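Local atomic coordinates of putative iron binding protein (PDB entry 1Y9U), a protein that binds ferric iron through tyrosine ligands, probably as a periplasmic carrier of the bacterial solute-binding protein family. Residues Tyr308-Gln311 with Ala312-Val316. Residues are numbered along the deposited sequence; the frame is centred on the assembly and turned at random.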
ATOM      1  N   TYR A 308       8.790 -12.177  -5.806  1.00 16.11           N
ATOM      2  CA  TYR A 308       7.946 -13.376  -5.782  1.00 15.82           C
ATOM      3  C   TYR A 308       6.561 -13.153  -6.404  1.00 14.69           C
ATOM      4  O   TYR A 308       5.716 -14.052  -6.340  1.00 15.25           O
ATOM      5  CB  TYR A 308       7.794 -13.887  -4.343  1.00 15.98           C
ATOM      6  CG  TYR A 308       9.034 -14.518  -3.776  1.00 16.87           C
ATOM      7  CD1 TYR A 308       9.880 -13.815  -2.928  1.00 18.61           C
ATOM      8  CD2 TYR A 308       9.371 -15.832  -4.088  1.00 19.77           C
ATOM      9  CE1 TYR A 308      11.020 -14.398  -2.399  1.00 20.83           C
ATOM     10  CE2 TYR A 308      10.518 -16.423  -3.566  1.00 21.92           C
ATOM     11  CZ  TYR A 308      11.337 -15.700  -2.724  1.00 21.63           C
ATOM     12  OH  TYR A 308      12.485 -16.268  -2.195  1.00 24.51           O
ATOM     13  N   ARG A 309       6.327 -12.008  -7.039  1.00 14.61           N
ATOM     14  CA  ARG A 309       5.004 -11.618  -7.524  1.00 14.33           C
ATOM     15  C   ARG A 309       4.450 -12.564  -8.582  1.00 15.12           C
ATOM     16  O   ARG A 309       3.303 -12.995  -8.507  1.00 14.70           O
ATOM     17  CB  ARG A 309       4.969 -10.164  -8.054  1.00 14.63           C
ATOM     18  CG  ARG A 309       3.577  -9.550  -7.957  1.00 13.85           C
ATOM     19  CD  ARG A 309       3.229  -9.163  -6.523  1.00 14.29           C
ATOM     20  NE  ARG A 309       2.098  -8.268  -6.349  1.00 13.42           N
ATOM     21  CZ  ARG A 309       2.144  -6.938  -6.363  1.00 12.74           C
ATOM     22  NH1 ARG A 309       3.284  -6.290  -6.592  1.00 13.70           N
ATOM     23  NH2 ARG A 309       1.045  -6.254  -6.116  1.00 11.74           N
ATOM     24  N   LYS A 310       5.274 -12.874  -9.575  1.00 16.50           N
ATOM     25  CA  LYS A 310       4.827 -13.736 -10.663  1.00 17.51           C
ATOM     26  C   LYS A 310       4.578 -15.156 -10.140  1.00 16.80           C
ATOM     27  O   LYS A 310       3.562 -15.751 -10.470  1.00 17.35           O
ATOM     28  CB  LYS A 310       5.845 -13.745 -11.804  1.00 18.84           C
ATOM     29  CG  LYS A 310       5.397 -14.490 -13.061  1.00 22.91           C
ATOM     30  CD  LYS A 310       6.578 -14.855 -13.970  1.00 28.17           C
ATOM     31  CE  LYS A 310       7.228 -13.618 -14.596  1.00 30.91           C
ATOM     32  NZ  LYS A 310       8.372 -13.937 -15.512  1.00 33.45           N
ATOM     33  N   GLN A 311       5.446 -15.666  -9.279  1.00 16.80           N
ATOM     34  CA  GLN A 311       5.254 -16.969  -8.650  1.00 16.82           C
ATOM     35  C   GLN A 311       3.929 -17.011  -7.865  1.00 16.37           C
ATOM     36  O   GLN A 311       3.191 -17.984  -7.911  1.00 17.48           O
ATOM     37  CB  GLN A 311       6.420 -17.312  -7.709  1.00 17.30           C
ATOM     38  CG  GLN A 311       6.409 -18.773  -7.221  1.00 18.98           C
ATOM     39  CD  GLN A 311       7.579 -19.162  -6.339  1.00 20.92           C
ATOM     40  OE1 GLN A 311       8.516 -18.384  -6.145  1.00 22.74           O
ATOM     41  NE2 GLN A 311       7.517 -20.364  -5.784  1.00 21.24           N
ATOM     42  N   ALA A 312       3.627 -15.922  -7.169  1.00 14.86           N
ATOM     43  CA  ALA A 312       2.414 -15.813  -6.382  1.00 13.83           C
ATOM     44  C   ALA A 312       1.188 -15.857  -7.276  1.00 13.60           C
ATOM     45  O   ALA A 312       0.246 -16.573  -6.980  1.00 13.59           O
ATOM     46  CB  ALA A 312       2.440 -14.513  -5.586  1.00 13.78           C
ATOM     47  N   SER A 313       1.183 -15.079  -8.362  1.00 13.64           N
ATOM     48  CA  SER A 313       0.077 -15.045  -9.294  1.00 13.69           C
ATOM     49  C   SER A 313      -0.162 -16.437  -9.902  1.00 14.77           C
ATOM     50  O   SER A 313      -1.304 -16.879 -10.105  1.00 14.49           O
ATOM     51  CB  SER A 313       0.323 -14.031 -10.418  1.00 14.42           C
ATOM     52  OG  SER A 313      -0.704 -14.053 -11.384  1.00 15.65           O
ATOM     53  N   GLU A 314       0.934 -17.117 -10.207  1.00 15.50           N
ATOM     54  CA  GLU A 314       0.824 -18.438 -10.813  1.00 16.54           C
ATOM     55  C   GLU A 314       0.266 -19.438  -9.803  1.00 15.71           C
ATOM     56  O   GLU A 314      -0.503 -20.326 -10.196  1.00 15.99           O
ATOM     57  CB  GLU A 314       2.149 -18.852 -11.470  1.00 18.25           C
ATOM     58  CG  GLU A 314       2.356 -18.056 -12.756  1.00 22.50           C
ATOM     59  CD  GLU A 314       3.767 -18.061 -13.342  1.00 26.92           C
ATOM     60  OE1 GLU A 314       4.671 -18.742 -12.810  1.00 30.88           O
ATOM     61  OE2 GLU A 314       3.954 -17.362 -14.368  1.00 30.37           O
ATOM     62  N   LEU A 315       0.600 -19.290  -8.518  1.00 15.11           N
ATOM     63  CA  LEU A 315       0.039 -20.168  -7.482  1.00 15.26           C
ATOM     64  C   LEU A 315      -1.469 -19.927  -7.317  1.00 14.24           C
ATOM     65  O   LEU A 315      -2.257 -20.851  -7.175  1.00 13.63           O
ATOM     66  CB  LEU A 315       0.737 -19.975  -6.138  1.00 16.69           C
ATOM     67  CG  LEU A 315       1.919 -20.828  -5.714  1.00 18.76           C
ATOM     68  CD1 LEU A 315       2.208 -20.540  -4.259  1.00 19.71           C
ATOM     69  CD2 LEU A 315       1.689 -22.323  -5.941  1.00 18.81           C
ATOM     70  N   VAL A 316      -1.886 -18.673  -7.323  1.00 13.31           N
ATOM     71  CA  VAL A 316      -3.291 -18.342  -7.241  1.00 12.62           C
ATOM     72  C   VAL A 316      -4.072 -19.012  -8.376  1.00 12.90           C
ATOM     73  O   VAL A 316      -5.143 -19.583  -8.157  1.00 12.91           O
ATOM     74  CB  VAL A 316      -3.469 -16.797  -7.237  1.00 11.97           C
ATOM     75  CG1 VAL A 316      -4.930 -16.398  -7.480  1.00 11.77           C
ATOM     76  CG2 VAL A 316      -2.950 -16.181  -5.929  1.00 12.28           C
TER
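Ala-312 N donates to Tyr-308 O at 2.9 Å, the first of four successive i to i+4 alpha-helical bonds in helix 303-318. This regular bonding follows a kink, where Lys-310 N and Gln-311 N lack bonds to the preceding turn. Ser-313 N reaches Arg-309 O at 3.0 Å with an N-H...O angle of 164°; Glu-314 N to Lys-310 O and Leu-315 N to Gln-311 O are both 3.0 Å. Two polar side chains tie the helix to the rest of this periplasmic-binding-protein fold: Arg-309 NH2 forms a salt bridge with Asp-63 OD2 and bonds to Pro-142 O, its NE bonds to Thr-145 OG1, and Ser-313 OG bonds to Gln-140 OE1. The Arg-309 side chain lies about 7 Å from that of Tyr-143, which binds ferric iron in the metal-loaded protein, though none is bound here. Lys-310 and Glu-314 run side by side, yet NZ and OE2 are 5.7 Å apart, so their attraction is probably modest. The bend at Lys-310 chi3 (-68°) turns the ammonium end away from the carboxylate, while CG touches Glu-314 OE2 at 3.5 Å. Tyr-308 and Ala-312 pack on helix 142-155, whereas Gln-311 and Leu-315 meet helix 157-170. Ala-312 CB lies 3.4 Å from both Tyr-308 O and Arg-309 O.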